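Local coordinates for nigritoxine (Vibrio nigripulchritudo, PDB 5M41), which acts as a bacterial toxin against crustaceans and insects, at residues S398-R403 / N624-L629; Y498-E503 / A546-D551; F552-K557 / N578-V583. One frame throughout, in Å; residues are numbered along the deposited sequence.

The three contacts gather around helix 546-555 in the C-terminal part of the chain. Contact 2 uses its first half and contact 3 its second, their centres about 13 Å apart; they are tied by a probable hydrogen bond of 2.8 Å from Q555 NE2 to I499 O. Contact 1, centred about 14 Å from contact 2 and 13 Å from contact 3, lies against the same helix through F550, whose CG is 3.5 Å from M626 CG. L629 and A400 extend that packing to P579 and Y580 of contact 3. None of the three includes V189, E192 or D195, the residues of the magnesium site.

Contact 1 of 3, residues S398-R403 / N624-L629; sequences SSASGR and NEMEWL
The methyl of A400 sits over one face of the E625 carboxylate, almost directly above its carbon, with A400 CB 4.0 Å from E625 CD. At the other polar end of the contact, S398 approaches the N624 amide from one side of its plane: S398 OG is 2.8 Å from N624 ND2 but lies well off the amide plane, and the angle is too poor for a hydrogen bond. The opposite side of the same amide faces the helix, where E627 N donates to N624 OD1 over 2.8 Å in a fairly straight bond, the donor standing 39° above the carbonyl plane. With CG anti to the backbone N (chi1 178°), the N624 amide folds back over the first helical turn and can cap it.

M626 reaches across to the S399-A400 peptide. Its chain bends at the last torsion (chi3 -65°), which lays the methyl over the face of that peptide, with M626 CE 3.1 Å from S399 O and 3.4 Å from A400 CA. F550 of helix 546-555 packs against both A400 and M626. The E625 carboxylate gets its polar support from outside, as OE2 is hydrogen-bonded to Y609.

The loop has its own brace: S399 OG accepts from G402 N over 2.9 Å, an ST motif that curls the chain just beyond A400. The contact thus sets a turn linking helices 386-396 and 406-415 against the asparagine-capped N-terminus of helix 625-632.

Contact 2 of 3, residues Y498-E503 / A546-D551; sequences YINEAE and AGEEFD
Strand 496-500, an outermost strand of a four-stranded antiparallel sheet, packs through Y498 and N500 on E548 and D551 in the first turns of helix 546-555. The axes of 498-500 and 546-551 approach to 10.0 Å at 126°, and side chains bridge the gap. CG of Y498 is anti to its backbone N (chi1 171°), which sends the ring out to the helix, and the phenol donates to the D551 carboxylate: Y498 OH to D551 OD2 is 2.5 Å, using the anti lone pair of that oxygen. Ring and carboxylate planes stand 69° apart.

E548 meets the same ring at its edge, with E548 OE2 3.3 Å from Y498 CE2 and close to the ring plane. This oxygen also takes a weak bond of 3.2 Å from N500 ND2, while its stronger partner is K507 of the adjacent strand. N500 OD1 points back into its own chain and accepts from E503 N over 3.2 Å, an Asx motif that turns the chain after N500.

Acidic groups crowd here, E501 OE1 lying 4.2 Å from D551 OD1. R454 forms a salt bridge with E501 and a long, weak ion pair with D551, and together with the short phenol bond it would be expected to ease any repulsion between the two carboxylates.

Contact 3 of 3, residues F552-K557 / N578-V583; sequences FRLQHK and NPYSFV
P579, in a type I beta turn from N578 to S581, packs on the last turn of helix 546-555, while N578 meets K557 just beyond it. The turn joins strands 571-576 and 583-589, neighbours in an antiparallel sheet. The proline ring lies against the helix. L554 crosses it at about a right angle, bringing its CD2 branch to 3.8 Å from P579 CG. P579 CD is shared: it lies 3.9 Å from R553 CB, near the R553 carbonyl oxygen, and also close to the leucine methyl. The same methyl comes in at the edge of the Y580 ring.

Past the helix, which H556 is the first residue to leave, K557 O accepts a weak bond of 3.2 Å from N578 N. K557 and N578 then run side by side, pointing the same way, with K557 CD 3.8 Å from N578 ND2. CG of K557 lies between its backbone N and carbonyl carbon (chi1 60°), and from there the extended chain carries NZ to a salt bridge with E696.

A second shell holds these groups in place. R553 forms a salt bridge with E549, a hydrogen bond to N577 O and a cation-pi contact with F633, all beyond the methylene that meets the proline. N578 ND2 donates to N693 on helix 688-704, fixing the rotation of the amide. Its other end closes an Asx turn within the beta turn: Y580 N donates to N578 OD1 over 2.9 Å at 162°, tilted 15° from the carbonyl plane, and this oxygen also lies at the edge of the Y580 ring.

Contact 1 of 3, residues S398-R403 / N624-L629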
# COMPACT_ATOMS: atom_id res chain seq x y z
N SER A 398 7.06 11.35 -8.49
CA SER A 398 8.36 11.97 -8.35
C SER A 398 8.68 12.12 -6.86
O SER A 398 9.15 13.16 -6.41
CB SER A 398 8.33 13.33 -9.04
OG SER A 398 7.34 14.14 -8.41
N SER A 399 8.39 11.05 -6.11
CA SER A 399 8.67 10.97 -4.68
C SER A 399 10.13 10.59 -4.41
O SER A 399 10.58 9.51 -4.80
CB SER A 399 7.77 9.93 -4.03
OG SER A 399 8.07 9.80 -2.66
N ALA A 400 10.85 11.47 -3.71
CA ALA A 400 12.19 11.18 -3.23
C ALA A 400 12.21 9.98 -2.28
O ALA A 400 13.07 9.13 -2.37
CB ALA A 400 12.80 12.41 -2.56
N SER A 401 11.21 9.90 -1.40
CA SER A 401 11.19 8.93 -0.29
C SER A 401 10.49 7.60 -0.60
O SER A 401 10.68 6.62 0.10
CB SER A 401 10.51 9.58 0.92
OG SER A 401 9.20 10.06 0.57
N GLY A 402 9.67 7.58 -1.66
CA GLY A 402 8.81 6.42 -1.95
C GLY A 402 7.75 6.29 -0.85
O GLY A 402 7.28 5.19 -0.53
N ARG A 403 7.39 7.42 -0.26
CA ARG A 403 6.52 7.42 0.90
C ARG A 403 5.57 8.60 0.86
O ARG A 403 5.71 9.55 1.61
CB ARG A 403 7.36 7.43 2.17
CG ARG A 403 6.57 7.19 3.43
CD ARG A 403 7.52 7.00 4.59
NE ARG A 403 6.73 6.63 5.75
CZ ARG A 403 6.63 5.39 6.21
NH1 ARG A 403 7.31 4.41 5.62
NH2 ARG A 403 5.86 5.15 7.27
N ASN A 624 9.06 19.84 -5.65
CA ASN A 624 9.48 18.46 -5.75
C ASN A 624 10.78 18.25 -4.95
O ASN A 624 11.78 18.96 -5.15
CB ASN A 624 9.67 18.15 -7.23
CG ASN A 624 10.16 16.75 -7.48
OD1 ASN A 624 11.17 16.31 -6.95
ND2 ASN A 624 9.45 16.05 -8.35
N GLU A 625 10.75 17.28 -4.04
CA GLU A 625 11.84 17.08 -3.10
C GLU A 625 13.07 16.53 -3.80
O GLU A 625 14.20 16.90 -3.49
CB GLU A 625 11.41 16.19 -1.93
CG GLU A 625 12.46 16.09 -0.82
CD GLU A 625 12.04 15.15 0.30
OE1 GLU A 625 10.84 14.85 0.37
OE2 GLU A 625 12.89 14.72 1.11
N MET A 626 12.83 15.64 -4.75
CA MET A 626 13.88 15.07 -5.58
C MET A 626 14.63 16.17 -6.36
O MET A 626 15.88 16.20 -6.39
CB MET A 626 13.23 14.08 -6.54
CG MET A 626 14.18 13.17 -7.28
SD MET A 626 13.30 11.79 -8.05
CE MET A 626 12.71 10.96 -6.61
N GLU A 627 13.87 17.07 -6.98
CA GLU A 627 14.45 18.19 -7.70
C GLU A 627 15.22 19.07 -6.70
O GLU A 627 16.33 19.52 -6.99
CB GLU A 627 13.36 18.99 -8.43
CG GLU A 627 12.76 18.26 -9.63
CD GLU A 627 11.68 19.05 -10.37
OE1 GLU A 627 11.14 20.03 -9.85
OE2 GLU A 627 11.35 18.67 -11.50
N TRP A 628 14.64 19.27 -5.50
CA TRP A 628 15.28 20.13 -4.52
C TRP A 628 16.65 19.61 -4.14
O TRP A 628 17.60 20.39 -4.04
CB TRP A 628 14.38 20.36 -3.29
CG TRP A 628 14.91 21.44 -2.36
CD1 TRP A 628 14.49 22.76 -2.25
CD2 TRP A 628 16.01 21.31 -1.39
NE1 TRP A 628 15.22 23.43 -1.29
CE2 TRP A 628 16.15 22.62 -0.76
CE3 TRP A 628 16.85 20.27 -1.00
CZ2 TRP A 628 17.10 22.86 0.24
CZ3 TRP A 628 17.81 20.52 -0.00
CH2 TRP A 628 17.92 21.78 0.59
N LEU A 629 16.76 18.30 -3.93
CA LEU A 629 18.01 17.68 -3.46
C LEU A 629 19.11 17.64 -4.53
O LEU A 629 20.29 17.86 -4.24
CB LEU A 629 17.74 16.26 -2.93
CG LEU A 629 16.96 16.23 -1.60
CD1 LEU A 629 16.37 14.85 -1.31
CD2 LEU A 629 17.85 16.72 -0.46

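Contact 2 of 3, residues Y498-E503 / A546-D551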
# COMPACT_ATOMS: atom_id res chain seq x y z
N TYR A 498 26.75 3.87 -14.32
CA TYR A 498 25.38 4.02 -13.89
C TYR A 498 24.51 3.02 -14.65
O TYR A 498 24.47 3.03 -15.89
CB TYR A 498 24.90 5.46 -14.09
CG TYR A 498 23.42 5.63 -13.87
CD1 TYR A 498 22.82 5.17 -12.69
CD2 TYR A 498 22.62 6.22 -14.83
CE1 TYR A 498 21.45 5.31 -12.49
CE2 TYR A 498 21.26 6.36 -14.64
CZ TYR A 498 20.68 5.91 -13.47
OH TYR A 498 19.33 6.05 -13.30
N ILE A 499 23.83 2.16 -13.90
CA ILE A 499 22.87 1.22 -14.49
C ILE A 499 21.46 1.77 -14.39
O ILE A 499 20.87 1.81 -13.30
CB ILE A 499 22.95 -0.19 -13.87
CG1 ILE A 499 24.39 -0.71 -13.95
CG2 ILE A 499 21.99 -1.13 -14.58
CD1 ILE A 499 24.71 -1.78 -12.92
N ASN A 500 20.95 2.23 -15.52
CA ASN A 500 19.62 2.80 -15.61
C ASN A 500 18.65 1.65 -15.72
O ASN A 500 18.55 1.01 -16.77
CB ASN A 500 19.53 3.71 -16.85
CG ASN A 500 18.28 4.56 -16.87
OD1 ASN A 500 17.18 4.08 -16.58
ND2 ASN A 500 18.45 5.83 -17.25
N GLU A 501 17.96 1.37 -14.62
CA GLU A 501 17.09 0.21 -14.54
C GLU A 501 15.89 0.30 -15.50
O GLU A 501 15.36 -0.73 -15.94
CB GLU A 501 16.62 -0.03 -13.10
CG GLU A 501 17.68 -0.62 -12.18
CD GLU A 501 17.38 -0.33 -10.70
OE1 GLU A 501 17.33 0.86 -10.34
OE2 GLU A 501 17.18 -1.28 -9.91
N ALA A 502 15.46 1.53 -15.81
CA ALA A 502 14.30 1.76 -16.67
C ALA A 502 14.64 1.53 -18.14
O ALA A 502 14.15 0.59 -18.76
CB ALA A 502 13.76 3.17 -16.46
N GLU A 503 15.51 2.38 -18.68
CA GLU A 503 16.03 2.27 -20.05
C GLU A 503 16.79 0.97 -20.31
O GLU A 503 17.10 0.66 -21.46
CB GLU A 503 16.96 3.45 -20.37
CG GLU A 503 16.29 4.82 -20.44
CD GLU A 503 17.27 5.98 -20.36
OE1 GLU A 503 18.49 5.75 -20.54
OE2 GLU A 503 16.83 7.12 -20.11
N ALA A 546 16.41 15.68 -13.30
CA ALA A 546 16.83 15.50 -11.91
C ALA A 546 16.64 14.07 -11.39
O ALA A 546 17.51 13.53 -10.70
CB ALA A 546 16.12 16.51 -11.00
N GLY A 547 15.52 13.46 -11.76
CA GLY A 547 15.20 12.11 -11.33
C GLY A 547 16.32 11.12 -11.59
O GLY A 547 16.65 10.30 -10.74
N GLU A 548 16.92 11.20 -12.78
CA GLU A 548 17.99 10.28 -13.12
C GLU A 548 19.27 10.53 -12.29
O GLU A 548 19.91 9.57 -11.84
CB GLU A 548 18.28 10.31 -14.62
CG GLU A 548 18.92 9.05 -15.15
CD GLU A 548 19.33 9.15 -16.62
OE1 GLU A 548 18.74 9.95 -17.38
OE2 GLU A 548 20.26 8.42 -17.02
N GLU A 549 19.65 11.81 -12.11
CA GLU A 549 20.80 12.14 -11.22
C GLU A 549 20.54 11.65 -9.80
O GLU A 549 21.45 11.14 -9.12
CB GLU A 549 21.10 13.65 -11.17
CG GLU A 549 22.39 13.95 -10.39
CD GLU A 549 22.86 15.39 -10.48
OE1 GLU A 549 22.83 15.97 -11.60
OE2 GLU A 549 23.27 15.96 -9.43
N PHE A 550 19.30 11.82 -9.35
CA PHE A 550 18.92 11.39 -7.99
C PHE A 550 19.12 9.87 -7.86
O PHE A 550 19.73 9.41 -6.91
CB PHE A 550 17.46 11.79 -7.67
CG PHE A 550 16.99 11.36 -6.30
CD1 PHE A 550 17.31 12.11 -5.17
CD2 PHE A 550 16.22 10.21 -6.14
CE1 PHE A 550 16.85 11.74 -3.92
CE2 PHE A 550 15.77 9.83 -4.88
CZ PHE A 550 16.09 10.60 -3.77
N ASP A 551 18.64 9.12 -8.85
CA ASP A 551 18.80 7.67 -8.83
C ASP A 551 20.30 7.29 -8.93
O ASP A 551 20.79 6.42 -8.19
CB ASP A 551 17.97 7.06 -9.97
CG ASP A 551 18.11 5.55 -10.07
OD1 ASP A 551 17.77 4.83 -9.11
OD2 ASP A 551 18.56 5.07 -11.12

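Contact 3 of 3, residues F552-K557 / N578-V583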
# COMPACT_ATOMS: atom_id res chain seq x y z
N PHE A 552 21.05 7.97 -9.80
CA PHE A 552 22.49 7.72 -9.87
C PHE A 552 23.15 7.96 -8.52
O PHE A 552 23.97 7.16 -8.06
CB PHE A 552 23.17 8.57 -10.93
CG PHE A 552 24.67 8.58 -10.81
CD1 PHE A 552 25.42 7.53 -11.33
CD2 PHE A 552 25.33 9.62 -10.18
CE1 PHE A 552 26.80 7.52 -11.22
CE2 PHE A 552 26.71 9.63 -10.06
CZ PHE A 552 27.45 8.57 -10.59
N ARG A 553 22.78 9.07 -7.88
CA ARG A 553 23.39 9.45 -6.61
C ARG A 553 23.10 8.46 -5.50
O ARG A 553 23.93 8.27 -4.63
CB ARG A 553 22.98 10.86 -6.21
CG ARG A 553 23.73 11.96 -6.95
CD ARG A 553 23.24 13.31 -6.47
NE ARG A 553 23.97 14.44 -7.03
CZ ARG A 553 25.15 14.88 -6.60
NH1 ARG A 553 25.81 14.28 -5.61
NH2 ARG A 553 25.70 15.94 -7.20
N LEU A 554 21.91 7.86 -5.53
CA LEU A 554 21.56 6.78 -4.60
C LEU A 554 22.34 5.50 -4.93
O LEU A 554 22.91 4.88 -4.04
CB LEU A 554 20.05 6.46 -4.64
CG LEU A 554 19.03 7.36 -3.90
CD1 LEU A 554 17.62 6.80 -4.10
CD2 LEU A 554 19.34 7.47 -2.41
N GLN A 555 22.34 5.11 -6.20
CA GLN A 555 23.04 3.90 -6.64
C GLN A 555 24.53 3.97 -6.31
O GLN A 555 25.12 2.99 -5.89
CB GLN A 555 22.82 3.72 -8.15
CG GLN A 555 23.12 2.34 -8.70
CD GLN A 555 22.93 2.28 -10.20
OE1 GLN A 555 23.90 2.37 -10.95
NE2 GLN A 555 21.68 2.20 -10.64
N HIS A 556 25.12 5.15 -6.45
CA HIS A 556 26.54 5.38 -6.11
C HIS A 556 26.74 6.26 -4.91
O HIS A 556 27.70 7.08 -4.85
CB HIS A 556 27.28 5.86 -7.34
CG HIS A 556 27.33 4.82 -8.42
ND1 HIS A 556 28.28 3.88 -8.44
CD2 HIS A 556 26.45 4.53 -9.45
CE1 HIS A 556 28.05 3.04 -9.49
NE2 HIS A 556 26.93 3.45 -10.10
N LYS A 557 25.88 6.06 -3.92
CA LYS A 557 25.81 6.95 -2.74
C LYS A 557 27.08 7.01 -1.90
O LYS A 557 27.30 7.99 -1.21
CB LYS A 557 24.61 6.61 -1.84
CG LYS A 557 24.63 5.19 -1.28
CD LYS A 557 23.54 5.08 -0.22
CE LYS A 557 23.62 3.76 0.52
NZ LYS A 557 22.60 3.73 1.60
N ASN A 578 25.81 10.73 -2.11
CA ASN A 578 24.49 10.58 -1.44
C ASN A 578 23.64 11.85 -1.56
O ASN A 578 24.09 12.92 -1.14
CB ASN A 578 24.65 10.25 0.04
CG ASN A 578 23.36 9.72 0.67
OD1 ASN A 578 22.28 10.33 0.54
ND2 ASN A 578 23.47 8.57 1.32
N PRO A 579 22.43 11.74 -2.13
CA PRO A 579 21.70 12.98 -2.36
C PRO A 579 21.18 13.66 -1.08
O PRO A 579 20.75 14.78 -1.14
CB PRO A 579 20.55 12.55 -3.28
CG PRO A 579 20.35 11.11 -3.00
CD PRO A 579 21.67 10.55 -2.57
N TYR A 580 21.26 12.97 0.05
CA TYR A 580 20.86 13.53 1.35
C TYR A 580 22.05 14.03 2.16
O TYR A 580 21.94 14.22 3.37
CB TYR A 580 20.11 12.46 2.16
CG TYR A 580 18.79 12.05 1.54
CD1 TYR A 580 17.62 12.75 1.82
CD2 TYR A 580 18.72 10.96 0.69
CE1 TYR A 580 16.40 12.36 1.26
CE2 TYR A 580 17.51 10.55 0.14
CZ TYR A 580 16.37 11.26 0.41
OH TYR A 580 15.20 10.84 -0.16
N SER A 581 23.20 14.18 1.52
CA SER A 581 24.40 14.67 2.19
C SER A 581 24.40 16.18 2.33
O SER A 581 24.21 16.89 1.33
CB SER A 581 25.65 14.28 1.40
OG SER A 581 26.78 14.90 1.96
N PHE A 582 24.64 16.66 3.56
CA PHE A 582 24.75 18.10 3.86
C PHE A 582 26.11 18.43 4.45
O PHE A 582 26.30 19.49 5.10
CB PHE A 582 23.61 18.56 4.79
CG PHE A 582 22.26 18.44 4.16
CD1 PHE A 582 21.77 19.46 3.34
CD2 PHE A 582 21.49 17.29 4.32
CE1 PHE A 582 20.54 19.33 2.70
CE2 PHE A 582 20.26 17.15 3.69
CZ PHE A 582 19.78 18.17 2.88
N VAL A 583 27.07 17.53 4.20
CA VAL A 583 28.45 17.68 4.66
C VAL A 583 29.45 17.37 3.55
O VAL A 583 29.09 16.78 2.53
CB VAL A 583 28.77 16.76 5.88
CG1 VAL A 583 27.92 17.14 7.10
CG2 VAL A 583 28.59 15.28 5.52